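Local structure of response regulator (Xanthomonas campestris pv. campestris, 3QYY) at residues R67-L72 with I86-G91; F94-H99 with L107-W112. The protein is a response regulator whose GGDEF domain, the part present here, binds cyclic di-GMP and magnesium and is probably a diguanylate cyclase. All coordinates share one frame; numbering follows the deposited sequence.

Interaction 1 of 2, residues R67-L72 with I86-G91; sequences RVLVRL and IGRWGG. With C2E (9,9'-[(2R,3R,3aS,5S,7aR,9R,10R,10aS,12S,14aR)-3,5,10,12-tetrahydroxy-5,12-dioxidooctahydro-2H,7H-difuro[3,2-d:3',2'-j][1,3,7,9,2,8]tetraoxadiphosphacyclododecine-2,9-diyl]bis(2-amino-1,9-dihydro-6H-purin-6-one)), chain C.
Leu69 and Arg88 make the close part of this contact between residues 67-72 and 86-91. The leucine lays its CD1 methyl over one face of the guanidinium, with CD1 3.5 Å from Arg88 NH2, and the two side chains cross at about a right angle. Arg88 is fully stretched (chi1 -172°, the later torsions also near 180°), which carries its flat end forward to the backbone of Gly91. There NE and NH2 grip the same carbonyl oxygen side-on: Arg88 NE to Gly91 O is 2.9 Å, in the carbonyl plane and on a lone pair, while NH2 comes to that oxygen from a more tilted position. NH2 also bonds O61 of a second cyclic di-GMP, and NH1 forms a salt bridge with Asp14, so the guanidinium is held along several edges and its rotation is fixed. Packing is sparser at the start of the strand segment, where Leu72 CD2 and Ile86 CD1 meet as a single methyl pair at 4.0 Å, though both parts are buried.

Trp89 and Gly90 form a classic beta bulge opposite Glu93, at the start of the GGDEF turn. From it the indole donates a nearly straight bond (169°), Trp89 NE1 to C2E O1P at 2.8 Å. Gly91 N lies 3.1 Å from C2E N3, so the bare backbone of the two glycines runs against the guanine. Helix 62-77 thus packs against edge strand 85-90, with Phe94 of strand 93-98 touching both Leu69 and Arg88, and helix 53-60 against Leu69.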
loop_
_atom_site.group_PDB
_atom_site.type_symbol
_atom_site.label_atom_id
_atom_site.label_comp_id
_atom_site.label_asym_id
_atom_site.label_seq_id
_atom_site.Cartn_x
_atom_site.Cartn_y
_atom_site.Cartn_z
ATOM N N ARG B 67 -5.383 -11.775 12.669
ATOM C CA ARG B 67 -6.195 -12.976 12.525
ATOM C C ARG B 67 -6.909 -12.986 11.171
ATOM O O ARG B 67 -7.103 -14.048 10.583
ATOM C CB ARG B 67 -7.204 -13.076 13.681
ATOM C CG ARG B 67 -7.955 -14.412 13.768
ATOM C CD ARG B 67 -7.011 -15.620 13.895
ATOM N NE ARG B 67 -6.283 -15.691 15.166
ATOM C CZ ARG B 67 -6.846 -15.954 16.344
ATOM N NH1 ARG B 67 -8.155 -16.173 16.426
ATOM N NH2 ARG B 67 -6.100 -16.016 17.441
ATOM N N VAL B 68 -7.297 -11.810 10.678
ATOM C CA VAL B 68 -7.958 -11.727 9.377
ATOM C C VAL B 68 -7.000 -12.209 8.286
ATOM O O VAL B 68 -7.383 -12.985 7.413
ATOM C CB VAL B 68 -8.392 -10.279 9.032
ATOM C CG1 VAL B 68 -9.021 -10.245 7.649
ATOM C CG2 VAL B 68 -9.380 -9.763 10.067
ATOM N N LEU B 69 -5.754 -11.744 8.336
ATOM C CA LEU B 69 -4.760 -12.146 7.342
ATOM C C LEU B 69 -4.454 -13.636 7.456
ATOM O O LEU B 69 -4.238 -14.316 6.452
ATOM C CB LEU B 69 -3.471 -11.344 7.520
ATOM C CG LEU B 69 -3.560 -9.843 7.227
ATOM C CD1 LEU B 69 -2.246 -9.180 7.605
ATOM C CD2 LEU B 69 -3.866 -9.613 5.758
ATOM N N VAL B 70 -4.429 -14.139 8.687
ATOM C CA VAL B 70 -4.165 -15.550 8.917
ATOM C C VAL B 70 -5.287 -16.412 8.334
ATOM O O VAL B 70 -5.018 -17.421 7.683
ATOM C CB VAL B 70 -4.012 -15.851 10.427
ATOM C CG1 VAL B 70 -4.001 -17.358 10.667
ATOM C CG2 VAL B 70 -2.714 -15.241 10.940
ATOM N N ARG B 71 -6.534 -16.003 8.550
ATOM C CA ARG B 71 -7.679 -16.753 8.036
ATOM C C ARG B 71 -7.724 -16.724 6.510
ATOM O O ARG B 71 -8.093 -17.713 5.873
ATOM C CB ARG B 71 -8.995 -16.194 8.594
ATOM C CG ARG B 71 -9.359 -14.815 8.072
ATOM C CD ARG B 71 -10.793 -14.407 8.419
ATOM N NE ARG B 71 -11.787 -15.262 7.773
ATOM C CZ ARG B 71 -12.208 -16.428 8.255
ATOM N NH1 ARG B 71 -11.726 -16.890 9.402
ATOM N NH2 ARG B 71 -13.109 -17.136 7.587
ATOM N N LEU B 72 -7.351 -15.590 5.925
ATOM C CA LEU B 72 -7.351 -15.458 4.471
ATOM C C LEU B 72 -6.455 -16.523 3.849
ATOM O O LEU B 72 -6.870 -17.247 2.942
ATOM C CB LEU B 72 -6.867 -14.061 4.064
ATOM C CG LEU B 72 -6.769 -13.729 2.568
ATOM C CD1 LEU B 72 -6.778 -12.221 2.385
ATOM C CD2 LEU B 72 -5.505 -14.332 1.966
ATOM N N ILE B 86 0.322 -19.588 -2.571
ATOM C CA ILE B 86 -0.146 -18.281 -2.144
ATOM C C ILE B 86 1.006 -17.602 -1.413
ATOM O O ILE B 86 1.680 -18.207 -0.572
ATOM C CB ILE B 86 -1.393 -18.369 -1.225
ATOM C CG1 ILE B 86 -1.810 -16.959 -0.793
ATOM C CG2 ILE B 86 -1.101 -19.260 -0.011
ATOM C CD1 ILE B 86 -3.187 -16.881 -0.142
ATOM N N GLY B 87 1.257 -16.349 -1.771
ATOM C CA GLY B 87 2.328 -15.612 -1.137
ATOM C C GLY B 87 1.859 -14.245 -0.694
ATOM O O GLY B 87 0.857 -13.729 -1.189
ATOM N N ARG B 88 2.586 -13.661 0.248
ATOM C CA ARG B 88 2.265 -12.338 0.757
ATOM C C ARG B 88 3.308 -11.379 0.187
ATOM O O ARG B 88 4.491 -11.459 0.525
ATOM C CB ARG B 88 2.321 -12.340 2.288
ATOM C CG ARG B 88 1.814 -11.062 2.937
ATOM C CD ARG B 88 1.908 -11.137 4.457
ATOM N NE ARG B 88 1.454 -9.897 5.079
ATOM C CZ ARG B 88 1.548 -9.624 6.375
ATOM N NH1 ARG B 88 2.084 -10.508 7.208
ATOM N NH2 ARG B 88 1.111 -8.458 6.836
ATOM N N TRP B 89 2.874 -10.492 -0.701
ATOM C CA TRP B 89 3.783 -9.527 -1.307
ATOM C C TRP B 89 4.283 -8.610 -0.193
ATOM O O TRP B 89 5.454 -8.212 -0.159
ATOM C CB TRP B 89 3.031 -8.712 -2.367
ATOM C CG TRP B 89 3.912 -7.986 -3.337
ATOM C CD1 TRP B 89 3.955 -6.637 -3.553
ATOM C CD2 TRP B 89 4.817 -8.574 -4.281
ATOM N NE1 TRP B 89 4.824 -6.348 -4.579
ATOM C CE2 TRP B 89 5.366 -7.517 -5.045
ATOM C CE3 TRP B 89 5.215 -9.891 -4.560
ATOM C CZ2 TRP B 89 6.295 -7.736 -6.073
ATOM C CZ3 TRP B 89 6.140 -10.108 -5.585
ATOM C CH2 TRP B 89 6.668 -9.033 -6.328
ATOM N N GLY B 90 3.374 -8.298 0.726
ATOM C CA GLY B 90 3.686 -7.438 1.851
ATOM C C GLY B 90 2.419 -6.722 2.287
ATOM O O GLY B 90 1.519 -6.533 1.475
ATOM N N GLY B 91 2.333 -6.334 3.555
ATOM C CA GLY B 91 1.140 -5.645 4.029
ATOM C C GLY B 91 -0.106 -6.495 3.840
ATOM O O GLY B 91 -0.145 -7.640 4.289
HETATM P P1 C2E C . 5.525 -2.787 -4.484
HETATM O O2P C2E C . 6.927 -2.998 -3.981
HETATM O O1P C2E C . 5.052 -3.761 -5.526
HETATM O "O5'" C2E C . 4.473 -2.863 -3.306
HETATM C "C5'" C2E C . 3.068 -2.693 -3.585
HETATM C "C4'" C2E C . 2.344 -2.789 -2.246
HETATM O "O4'" C2E C . 2.575 -3.977 -1.510
HETATM C "C3'" C2E C . 2.733 -1.648 -1.309
HETATM O "O3'" C2E C . 1.993 -0.465 -1.611
HETATM C "C2'" C2E C . 2.451 -2.259 0.027
HETATM O "O2'" C2E C . 1.086 -1.973 0.375
HETATM C "C1'" C2E C . 2.674 -3.757 -0.104
HETATM N N9 C2E C . 4.037 -4.122 0.363
HETATM C C8 C2E C . 5.060 -4.563 -0.400
HETATM N N7 C2E C . 6.158 -4.818 0.341
HETATM C C5 C2E C . 5.849 -4.550 1.605
HETATM C C6 C2E C . 6.553 -4.615 2.912
HETATM O O6 C2E C . 7.744 -5.009 2.973
HETATM N N1 C2E C . 5.879 -4.249 4.032
HETATM C C2 C2E C . 4.587 -3.825 3.997
HETATM N N2 C2E C . 3.976 -3.477 5.145
HETATM N N3 C2E C . 3.876 -3.737 2.817
HETATM C C4 C2E C . 4.450 -4.082 1.621
HETATM P P11 C2E C . 2.817 0.892 -1.344
HETATM O O21 C2E C . 3.310 0.929 0.065
HETATM O O11 C2E C . 1.852 1.980 -1.661
HETATM O O5A C2E C . 4.040 0.975 -2.336
HETATM C C5A C2E C . 3.773 0.975 -3.739
HETATM C C4A C2E C . 5.059 1.024 -4.505
HETATM O O4A C2E C . 5.935 2.121 -4.130
HETATM C C3A C2E C . 5.913 -0.236 -4.366
HETATM O O3A C2E C . 5.435 -1.322 -5.184
HETATM C C2A C2E C . 7.256 0.285 -4.774
HETATM O O2A C2E C . 7.378 0.178 -6.202
HETATM C C1A C2E C . 7.303 1.732 -4.312
HETATM N N91 C2E C . 8.116 1.851 -3.080
HETATM C C81 C2E C . 7.719 1.737 -1.789
HETATM N N71 C2E C . 8.763 1.910 -0.943
HETATM C C51 C2E C . 9.853 2.138 -1.695
HETATM C C61 C2E C . 11.300 2.406 -1.464
HETATM O O61 C2E C . 11.778 2.465 -0.318
HETATM N N11 C2E C . 12.107 2.589 -2.546
HETATM C C21 C2E C . 11.635 2.538 -3.831
HETATM N N21 C2E C . 12.494 2.729 -4.864
HETATM N N31 C2E C . 10.319 2.297 -4.105
HETATM C C41 C2E C . 9.408 2.095 -3.093
#

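Interaction 2 of 2, residues F94-H99 with L107-W112; sequences FLIGVH and LKLNQW
Ile96 of strand 93-98 meets Leu109 and Trp112 of helix 102-116 through one atom, its CD1 methyl. Before it in the strand, Phe94 turns to the neighbouring helix 62-77, where it packs on Val73, and Leu95 reaches Val47 and Trp89.

At Ile96 the bond from CA points to the helix. Its ethyl branch lies beside the backbone N (chi1 -66°) and is extended beyond CB, which carries CD1 out towards the indole. Ile96 CD1 lies 3.5 Å from Trp112 CZ3, and the same methyl is 3.8 Å from Trp112 CH2, so the six-membered end of the ring system receives it at an oblique angle. The two side chains approach from opposite directions. Leu109, one helical turn earlier, brings its CD1 to 4.1 Å from Ile96 CD1, a looser touch within a larger apolar layer that includes Leu48 of strand 44-50. Val98, beyond Gly97, makes no close contact with 107-112 and rests on Trp79.

Helix 102-116 is thereby packed on the central sheet of the GGDEF domain, in the layered alpha/beta manner of this fold, with the Trp112 side chain about 14 Å from the magnesium ion. Trp112 reaches in with CG anti to its backbone N (chi1 169°), and its indole N-H, on the five-membered ring, is hydrogen-bonded to Ser75 OG. The polar atom is therefore satisfied outside the contact, leaving carbon to meet carbon. Joining sheet to helix in this way relies on shape and dispersion, with direction supplied by the indole's bond to helix 62-77.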
loop_
_atom_site.group_PDB
_atom_site.type_symbol
_atom_site.label_atom_id
_atom_site.label_comp_id
_atom_site.label_asym_id
_atom_site.label_seq_id
_atom_site.Cartn_x
_atom_site.Cartn_y
_atom_site.Cartn_z
ATOM N N PHE B 94 -1.463 -9.828 -1.576
ATOM C CA PHE B 94 -1.089 -11.226 -1.794
ATOM C C PHE B 94 -1.070 -11.622 -3.268
ATOM O O PHE B 94 -1.709 -10.984 -4.104
ATOM C CB PHE B 94 -2.087 -12.150 -1.080
ATOM C CG PHE B 94 -2.083 -12.016 0.415
ATOM C CD1 PHE B 94 -1.312 -12.868 1.197
ATOM C CD2 PHE B 94 -2.827 -11.019 1.038
ATOM C CE1 PHE B 94 -1.276 -12.729 2.583
ATOM C CE2 PHE B 94 -2.798 -10.868 2.426
ATOM C CZ PHE B 94 -2.019 -11.728 3.199
ATOM N N LEU B 95 -0.330 -12.685 -3.567
ATOM C CA LEU B 95 -0.260 -13.235 -4.916
ATOM C C LEU B 95 -0.660 -14.702 -4.803
ATOM O O LEU B 95 -0.307 -15.375 -3.833
ATOM C CB LEU B 95 1.159 -13.180 -5.492
ATOM C CG LEU B 95 1.944 -11.872 -5.641
ATOM C CD1 LEU B 95 2.941 -12.055 -6.787
ATOM C CD2 LEU B 95 1.033 -10.705 -5.917
ATOM N N ILE B 96 -1.397 -15.193 -5.792
ATOM C CA ILE B 96 -1.802 -16.587 -5.810
ATOM C C ILE B 96 -1.478 -17.155 -7.186
ATOM O O ILE B 96 -1.826 -16.561 -8.212
ATOM C CB ILE B 96 -3.320 -16.758 -5.521
ATOM C CG1 ILE B 96 -3.629 -16.335 -4.077
ATOM C CG2 ILE B 96 -3.732 -18.211 -5.745
ATOM C CD1 ILE B 96 -5.082 -16.572 -3.643
ATOM N N GLY B 97 -0.781 -18.287 -7.194
ATOM C CA GLY B 97 -0.427 -18.939 -8.440
ATOM C C GLY B 97 -1.233 -20.220 -8.554
ATOM O O GLY B 97 -1.209 -21.056 -7.647
ATOM N N VAL B 98 -1.961 -20.370 -9.657
ATOM C CA VAL B 98 -2.781 -21.559 -9.863
ATOM C C VAL B 98 -2.427 -22.249 -11.174
ATOM O O VAL B 98 -2.549 -21.655 -12.247
ATOM C CB VAL B 98 -4.287 -21.209 -9.898
ATOM C CG1 VAL B 98 -5.111 -22.475 -10.136
ATOM C CG2 VAL B 98 -4.701 -20.537 -8.595
ATOM N N HIS B 99 -1.981 -23.498 -11.082
ATOM C CA HIS B 99 -1.641 -24.256 -12.276
ATOM C C HIS B 99 -2.853 -25.040 -12.749
ATOM O O HIS B 99 -2.970 -26.245 -12.509
ATOM C CB HIS B 99 -0.466 -25.201 -12.013
ATOM C CG HIS B 99 0.867 -24.522 -12.049
ATOM N ND1 HIS B 99 1.599 -24.254 -10.913
ATOM C CD2 HIS B 99 1.588 -24.033 -13.085
ATOM C CE1 HIS B 99 2.715 -23.632 -11.248
ATOM N NE2 HIS B 99 2.732 -23.485 -12.560
ATOM N N LEU B 107 -12.855 -19.320 -11.495
ATOM C CA LEU B 107 -14.088 -19.711 -10.824
ATOM C C LEU B 107 -13.829 -20.087 -9.372
ATOM O O LEU B 107 -14.631 -19.786 -8.490
ATOM C CB LEU B 107 -14.749 -20.880 -11.560
ATOM C CG LEU B 107 -15.698 -20.501 -12.700
ATOM C CD1 LEU B 107 -16.906 -19.777 -12.124
ATOM C CD2 LEU B 107 -14.985 -19.619 -13.720
ATOM N N LYS B 108 -12.703 -20.747 -9.130
ATOM C CA LYS B 108 -12.337 -21.160 -7.784
ATOM C C LYS B 108 -12.026 -19.929 -6.928
ATOM O O LYS B 108 -12.396 -19.862 -5.754
ATOM C CB LYS B 108 -11.107 -22.068 -7.835
ATOM C CG LYS B 108 -10.845 -22.834 -6.555
ATOM C CD LYS B 108 -11.648 -24.125 -6.496
ATOM C CE LYS B 108 -11.181 -25.106 -7.564
ATOM N NZ LYS B 108 -11.884 -26.415 -7.468
ATOM N N LEU B 109 -11.347 -18.953 -7.525
ATOM C CA LEU B 109 -10.981 -17.735 -6.810
ATOM C C LEU B 109 -12.203 -16.910 -6.409
ATOM O O LEU B 109 -12.325 -16.496 -5.254
ATOM C CB LEU B 109 -10.051 -16.876 -7.666
ATOM C CG LEU B 109 -9.407 -15.711 -6.910
ATOM C CD1 LEU B 109 -7.982 -16.090 -6.521
ATOM C CD2 LEU B 109 -9.407 -14.464 -7.778
ATOM N N ASN B 110 -13.103 -16.670 -7.358
ATOM C CA ASN B 110 -14.306 -15.889 -7.078
ATOM C C ASN B 110 -15.188 -16.557 -6.034
ATOM O O ASN B 110 -15.798 -15.886 -5.203
ATOM C CB ASN B 110 -15.115 -15.666 -8.358
ATOM C CG ASN B 110 -14.441 -14.706 -9.315
ATOM O OD1 ASN B 110 -13.401 -15.017 -9.894
ATOM N ND2 ASN B 110 -15.027 -13.525 -9.478
ATOM N N GLN B 111 -15.259 -17.882 -6.085
ATOM C CA GLN B 111 -16.061 -18.643 -5.137
ATOM C C GLN B 111 -15.478 -18.467 -3.737
ATOM O O GLN B 111 -16.208 -18.353 -2.750
ATOM C CB GLN B 111 -16.066 -20.123 -5.540
ATOM C CG GLN B 111 -16.848 -21.049 -4.619
ATOM C CD GLN B 111 -16.055 -21.473 -3.398
ATOM O OE1 GLN B 111 -14.998 -22.095 -3.518
ATOM N NE2 GLN B 111 -16.563 -21.142 -2.217
ATOM N N TRP B 112 -14.153 -18.432 -3.665
ATOM C CA TRP B 112 -13.449 -18.265 -2.401
ATOM C C TRP B 112 -13.633 -16.859 -1.835
ATOM O O TRP B 112 -13.850 -16.692 -0.635
ATOM C CB TRP B 112 -11.963 -18.562 -2.609
ATOM C CG TRP B 112 -11.083 -18.190 -1.459
ATOM C CD1 TRP B 112 -11.177 -18.632 -0.170
ATOM C CD2 TRP B 112 -9.941 -17.328 -1.505
ATOM N NE1 TRP B 112 -10.162 -18.101 0.589
ATOM C CE2 TRP B 112 -9.388 -17.297 -0.205
ATOM C CE3 TRP B 112 -9.330 -16.580 -2.521
ATOM C CZ2 TRP B 112 -8.250 -16.548 0.106
ATOM C CZ3 TRP B 112 -8.195 -15.834 -2.210
ATOM C CH2 TRP B 112 -7.669 -15.825 -0.907
#

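Following the chain, helix 62-77 comes first and interaction 1 closes the loop that leads from it to edge strand 85-90. The GGDEF turn then reverses the chain into strand 93-98, and interaction 2 closes a shorter loop onto helix 102-116. The two loops run in series, neither nested nor crossed. They are stitched together because their strands are antiparallel neighbours in the sheet: Gly87 N lies 2.8 Å from Leu95 O, a probable hydrogen bond. On the helical side Leu72 O approaches Trp112 CZ2 at 3.2 Å. Both contacts thus fasten two helices and a hairpin of one domain, interaction 1 at the ligand end and interaction 2 deeper in the core.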